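Local coordinates for endoglucanase (Clostridium thermocellum, PDB 2E4T), which is an endoglucanase module of glycoside hydrolase family 44, a TIM-like barrel joined to a beta domain, that probably cleaves internal beta-1,4-glucosidic links of cellulose and xyloglucan, at residues A7-E19 with P458-Y471. Sequence-based numbering, arbitrary orientation. Where two conformers were deposited one is given.
Sequences AKVVDIRIDTSAE and PTTFNFSIDSSKNY
Val10 and Ile12 of strand 8-15 lie against Phe461 and Phe463 of strand 459-466, a parallel pair inside the mixed, otherwise antiparallel sheet of the beta domain beside the TIM-like barrel. On its other edge the N-terminal strand pairs antiparallel with strand 420-426, binding the start of the chain to residues more than 400 positions later.

Eight backbone hydrogen bonds join the strands, running from Thr460 N to Lys8 O at one end to Thr16 N on Asp466 O (2.9 Å) at the other. Between them Val10, Ile12 and Ile14 each give an N-H and accept one through O, the usual parallel ladder. Just before it, a water links Lys8 N to Pro458 O.

Apolar packing fills the buried face. Ile12 CB stands over one face of the Phe463 ring, 4.0 Å from its centroid, a CH-pi contact, while Ile14 CD1 meets the edge of that ring. With CG1 turned beside its own backbone N (chi1 -52°), Ile12 also brings CG1 to 3.8 Å from Phe461 CD1. Val10 CG2 reaches Thr459 CG2 at 3.6 Å, and Thr459 CG2 lies over one face of the Phe461 ring, toward its rim. Leu450 of strand 442-452 packs on Phe461 too.

The other face, polar apart from Val9, is wholly or partly exposed. Val9 CG1 touches Asn462 ND2 at 3.4 Å; Asn462 OD1 is hydrogen-bonded to Thr501 OG1 of strand 499-504. Asp15 and Asp466 bring like charges close, OD2 to OD2 4.4 Å. Where the strand ends, Asp15 forms an Asx turn: its OD1 accepts from Ser17 N at 2.9 Å, from above the carboxylate plane.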
loop_
_atom_site.group_PDB
_atom_site.type_symbol
_atom_site.label_atom_id
_atom_site.label_comp_id
_atom_site.label_asym_id
_atom_site.label_seq_id
_atom_site.Cartn_x
_atom_site.Cartn_y
_atom_site.Cartn_z
ATOM N N ALA A 7 -31.871 -12.920 18.414
ATOM C CA ALA A 7 -30.921 -13.029 17.243
ATOM C C ALA A 7 -30.654 -11.645 16.649
ATOM O O ALA A 7 -31.568 -10.817 16.545
ATOM C CB ALA A 7 -31.477 -13.902 16.144
ATOM N N LYS A 8 -29.434 -11.447 16.180
ATOM C CA LYS A 8 -29.042 -10.209 15.500
ATOM C C LYS A 8 -29.323 -10.393 14.030
ATOM O O LYS A 8 -28.826 -11.349 13.432
ATOM C CB LYS A 8 -27.554 -9.957 15.766
ATOM C CG LYS A 8 -26.983 -8.722 15.069
ATOM C CD LYS A 8 -27.703 -7.431 15.451
ATOM C CE LYS A 8 -27.058 -6.239 14.788
ATOM N NZ LYS A 8 -27.784 -4.978 15.000
ATOM N N VAL A 9 -30.076 -9.445 13.475
ATOM C CA VAL A 9 -30.574 -9.513 12.080
ATOM C C VAL A 9 -30.207 -8.237 11.330
ATOM O O VAL A 9 -30.443 -7.129 11.808
ATOM C CB VAL A 9 -32.102 -9.676 12.052
ATOM C CG1 VAL A 9 -32.548 -9.751 10.634
ATOM C CG2 VAL A 9 -32.505 -10.981 12.747
ATOM N N VAL A 10 -29.568 -8.392 10.178
ATOM C CA VAL A 10 -29.022 -7.294 9.399
ATOM C C VAL A 10 -29.496 -7.436 7.963
ATOM O O VAL A 10 -29.447 -8.535 7.425
ATOM C CB VAL A 10 -27.479 -7.330 9.470
ATOM C CG1 VAL A 10 -26.843 -6.295 8.527
ATOM C CG2 VAL A 10 -27.033 -7.151 10.919
ATOM N N ASP A 11 -29.944 -6.319 7.371
ATOM C CA ASP A 11 -30.357 -6.332 5.987
ATOM C C ASP A 11 -29.198 -5.880 5.083
ATOM O O ASP A 11 -28.537 -4.873 5.377
ATOM C CB ASP A 11 -31.504 -5.363 5.777
ATOM C CG ASP A 11 -32.752 -5.780 6.537
ATOM O OD1 ASP A 11 -32.986 -6.989 6.687
ATOM O OD2 ASP A 11 -33.498 -4.924 7.016
ATOM N N ILE A 12 -28.977 -6.615 3.995
ATOM C CA ILE A 12 -27.978 -6.274 2.990
ATOM C C ILE A 12 -28.754 -6.049 1.673
ATOM O O ILE A 12 -29.482 -6.934 1.224
ATOM C CB ILE A 12 -26.938 -7.372 2.794
ATOM C CG1 ILE A 12 -26.241 -7.869 4.080
ATOM C CG2 ILE A 12 -25.927 -6.946 1.715
ATOM C CD1 ILE A 12 -25.377 -6.863 4.743
ATOM N N ARG A 13 -28.569 -4.864 1.069
ATOM C CA ARG A 13 -29.289 -4.520 -0.151
ATOM C C ARG A 13 -28.251 -4.221 -1.237
ATOM O O ARG A 13 -27.421 -3.324 -1.068
ATOM C CB ARG A 13 -30.161 -3.294 0.071
ATOM C CG ARG A 13 -31.179 -3.558 1.193
ATOM C CD ARG A 13 -32.175 -2.436 1.388
ATOM N NE ARG A 13 -32.674 -1.850 0.140
ATOM C CZ ARG A 13 -33.706 -2.304 -0.578
ATOM N NH1 ARG A 13 -34.391 -3.390 -0.211
ATOM N NH2 ARG A 13 -34.053 -1.661 -1.690
ATOM N N ILE A 14 -28.309 -4.966 -2.332
ATOM C CA ILE A 14 -27.344 -4.830 -3.438
ATOM C C ILE A 14 -28.104 -4.439 -4.698
ATOM O O ILE A 14 -29.207 -4.962 -4.954
ATOM C CB ILE A 14 -26.605 -6.155 -3.653
ATOM C CG1 ILE A 14 -25.721 -6.443 -2.446
ATOM C CG2 ILE A 14 -25.800 -6.166 -4.948
ATOM C CD1 ILE A 14 -25.185 -7.844 -2.359
ATOM N N ASP A 15 -27.528 -3.525 -5.489
ATOM C CA ASP A 15 -28.109 -3.206 -6.807
ATOM C C ASP A 15 -26.973 -3.283 -7.801
ATOM O O ASP A 15 -26.059 -2.436 -7.795
ATOM C CB ASP A 15 -28.752 -1.843 -6.785
ATOM C CG ASP A 15 -29.360 -1.435 -8.135
ATOM O OD1 ASP A 15 -29.081 -2.103 -9.144
ATOM O OD2 ASP A 15 -30.104 -0.425 -8.134
ATOM N N THR A 16 -26.959 -4.352 -8.586
ATOM C CA THR A 16 -25.829 -4.599 -9.486
ATOM C C THR A 16 -25.732 -3.581 -10.617
ATOM O O THR A 16 -24.701 -3.554 -11.287
ATOM C CB THR A 16 -25.852 -6.000 -10.081
ATOM O OG1 THR A 16 -26.984 -6.092 -10.932
ATOM C CG2 THR A 16 -25.930 -7.056 -9.035
ATOM N N SER A 17 -26.774 -2.767 -10.822
ATOM C CA SER A 17 -26.727 -1.750 -11.862
ATOM C C SER A 17 -26.240 -0.405 -11.364
ATOM O O SER A 17 -26.069 0.514 -12.177
ATOM C CB SER A 17 -28.092 -1.587 -12.526
ATOM O OG SER A 17 -28.971 -0.865 -11.645
ATOM N N ALA A 18 -26.091 -0.235 -10.030
ATOM C CA ALA A 18 -25.908 1.065 -9.433
ATOM C C ALA A 18 -24.475 1.228 -8.917
ATOM O O ALA A 18 -23.840 0.293 -8.388
ATOM C CB ALA A 18 -26.855 1.266 -8.275
ATOM N N GLU A 19 -23.989 2.468 -9.037
ATOM C CA GLU A 19 -22.713 2.857 -8.439
ATOM C C GLU A 19 -21.567 2.009 -8.985
ATOM O O GLU A 19 -20.566 1.821 -8.288
ATOM C CB GLU A 19 -22.737 2.910 -6.932
ATOM C CG GLU A 19 -23.862 3.861 -6.465
ATOM C CD GLU A 19 -24.070 3.905 -4.967
ATOM O OE1 GLU A 19 -23.311 3.309 -4.175
ATOM O OE2 GLU A 19 -25.047 4.548 -4.532
ATOM N N PRO A 458 -23.754 -15.412 16.347
ATOM C CA PRO A 458 -23.993 -15.362 14.906
ATOM C C PRO A 458 -24.753 -14.090 14.513
ATOM O O PRO A 458 -25.391 -13.422 15.374
ATOM C CB PRO A 458 -24.844 -16.614 14.645
ATOM C CG PRO A 458 -25.529 -16.875 15.982
ATOM C CD PRO A 458 -24.622 -16.382 17.051
ATOM N N THR A 459 -24.726 -13.803 13.220
ATOM C CA THR A 459 -25.554 -12.726 12.682
ATOM C C THR A 459 -26.327 -13.281 11.484
ATOM O O THR A 459 -25.753 -13.966 10.616
ATOM C CB THR A 459 -24.691 -11.527 12.241
ATOM O OG1 THR A 459 -23.978 -11.072 13.380
ATOM C CG2 THR A 459 -25.545 -10.396 11.669
ATOM N N THR A 460 -27.639 -12.982 11.447
ATOM C CA THR A 460 -28.481 -13.383 10.326
ATOM C C THR A 460 -28.561 -12.227 9.332
ATOM O O THR A 460 -28.986 -11.137 9.709
ATOM C CB THR A 460 -29.891 -13.764 10.854
ATOM O OG1 THR A 460 -29.746 -14.901 11.711
ATOM C CG2 THR A 460 -30.831 -14.041 9.687
ATOM N N PHE A 461 -28.214 -12.509 8.080
ATOM C CA PHE A 461 -28.266 -11.498 7.044
ATOM C C PHE A 461 -29.378 -11.805 6.062
ATOM O O PHE A 461 -29.466 -12.871 5.488
ATOM C CB PHE A 461 -26.903 -11.486 6.283
ATOM C CG PHE A 461 -25.773 -11.017 7.128
ATOM C CD1 PHE A 461 -25.552 -9.666 7.340
ATOM C CD2 PHE A 461 -24.921 -11.943 7.757
ATOM C CE1 PHE A 461 -24.485 -9.231 8.128
ATOM C CE2 PHE A 461 -23.845 -11.534 8.526
ATOM C CZ PHE A 461 -23.618 -10.170 8.717
ATOM N N ASN A 462 -30.271 -10.815 5.908
ATOM C CA ASN A 462 -31.333 -10.903 4.885
ATOM C C ASN A 462 -30.890 -10.117 3.659
ATOM O O ASN A 462 -30.781 -8.880 3.739
ATOM C CB ASN A 462 -32.634 -10.308 5.434
ATOM C CG ASN A 462 -33.213 -11.148 6.552
ATOM O OD1 ASN A 462 -33.106 -12.375 6.538
ATOM N ND2 ASN A 462 -33.740 -10.487 7.581
ATOM N N PHE A 463 -30.597 -10.824 2.578
ATOM C CA PHE A 463 -30.155 -10.217 1.333
ATOM C C PHE A 463 -31.303 -9.930 0.398
ATOM O O PHE A 463 -32.179 -10.785 0.197
ATOM C CB PHE A 463 -29.199 -11.157 0.595
ATOM C CG PHE A 463 -27.788 -11.169 1.126
ATOM C CD1 PHE A 463 -26.822 -10.399 0.486
ATOM C CD2 PHE A 463 -27.427 -11.871 2.266
ATOM C CE1 PHE A 463 -25.495 -10.384 0.918
ATOM C CE2 PHE A 463 -26.071 -11.871 2.678
ATOM C CZ PHE A 463 -25.140 -11.122 1.980
ATOM N N SER A 464 -31.265 -8.744 -0.226
ATOM C CA SER A 464 -32.188 -8.384 -1.302
ATOM C C SER A 464 -31.331 -7.798 -2.419
ATOM O O SER A 464 -30.575 -6.832 -2.162
ATOM C CB SER A 464 -33.178 -7.325 -0.798
ATOM O OG SER A 464 -33.959 -7.782 0.267
ATOM N N ILE A 465 -31.420 -8.370 -3.607
ATOM C CA ILE A 465 -30.549 -8.014 -4.727
ATOM C C ILE A 465 -31.403 -7.580 -5.912
ATOM O O ILE A 465 -32.344 -8.301 -6.299
ATOM C CB ILE A 465 -29.669 -9.197 -5.096
ATOM C CG1 ILE A 465 -28.805 -9.590 -3.898
ATOM C CG2 ILE A 465 -28.800 -8.865 -6.309
ATOM C CD1 ILE A 465 -28.157 -10.962 -4.027
ATOM N N ASP A 466 -31.060 -6.434 -6.503
ATOM C CA ASP A 466 -31.596 -6.014 -7.779
ATOM C C ASP A 466 -30.549 -6.311 -8.850
ATOM O O ASP A 466 -29.453 -5.738 -8.785
ATOM C CB ASP A 466 -31.934 -4.539 -7.711
ATOM C CG ASP A 466 -33.060 -4.207 -6.746
ATOM O OD1 ASP A 466 -33.907 -5.050 -6.396
ATOM O OD2 ASP A 466 -33.125 -3.027 -6.354
ATOM N N SER A 467 -30.845 -7.173 -9.823
ATOM C CA SER A 467 -29.896 -7.558 -10.856
ATOM C C SER A 467 -30.564 -7.861 -12.132
ATOM O O SER A 467 -31.751 -8.154 -12.099
ATOM C CB SER A 467 -29.162 -8.807 -10.426
ATOM O OG SER A 467 -28.346 -9.260 -11.494
ATOM N N SER A 468 -29.848 -7.849 -13.261
ATOM C CA SER A 468 -30.485 -8.277 -14.524
ATOM C C SER A 468 -30.604 -9.803 -14.637
ATOM O O SER A 468 -31.216 -10.314 -15.576
ATOM C CB SER A 468 -29.774 -7.709 -15.749
ATOM O OG SER A 468 -28.622 -8.467 -16.048
ATOM N N LYS A 469 -30.049 -10.516 -13.670
ATOM C CA LYS A 469 -30.038 -11.979 -13.647
ATOM C C LYS A 469 -30.868 -12.437 -12.491
ATOM O O LYS A 469 -31.015 -11.701 -11.510
ATOM C CB LYS A 469 -28.596 -12.452 -13.435
ATOM C CG LYS A 469 -27.677 -11.814 -14.428
ATOM C CD LYS A 469 -27.868 -12.415 -15.842
ATOM C CE LYS A 469 -26.942 -11.786 -16.915
ATOM N NZ LYS A 469 -27.087 -10.307 -17.045
ATOM N N ASN A 470 -31.375 -13.658 -12.601
ATOM C CA ASN A 470 -32.071 -14.306 -11.511
ATOM C C ASN A 470 -31.155 -15.383 -10.918
ATOM O O ASN A 470 -30.960 -16.460 -11.456
ATOM C CB ASN A 470 -33.317 -14.962 -12.062
ATOM C CG ASN A 470 -34.219 -15.421 -10.969
ATOM O OD1 ASN A 470 -34.636 -16.579 -10.929
ATOM N ND2 ASN A 470 -34.529 -14.511 -10.050
ATOM N N TYR A 471 -30.486 -15.051 -9.817
ATOM C CA TYR A 471 -29.469 -15.983 -9.247
ATOM C C TYR A 471 -30.129 -17.212 -8.592
ATOM O O TYR A 471 -31.207 -17.068 -7.975
ATOM C CB TYR A 471 -28.601 -15.234 -8.212
ATOM C CG TYR A 471 -27.915 -14.026 -8.801
ATOM C CD1 TYR A 471 -26.932 -14.184 -9.772
ATOM C CD2 TYR A 471 -28.283 -12.760 -8.409
ATOM C CE1 TYR A 471 -26.307 -13.038 -10.346
ATOM C CE2 TYR A 471 -27.624 -11.628 -8.980
ATOM C CZ TYR A 471 -26.670 -11.790 -9.945
ATOM O OH TYR A 471 -26.077 -10.659 -10.496
HETATM O O HOH W 1 -27.826 -13.751 16.378
#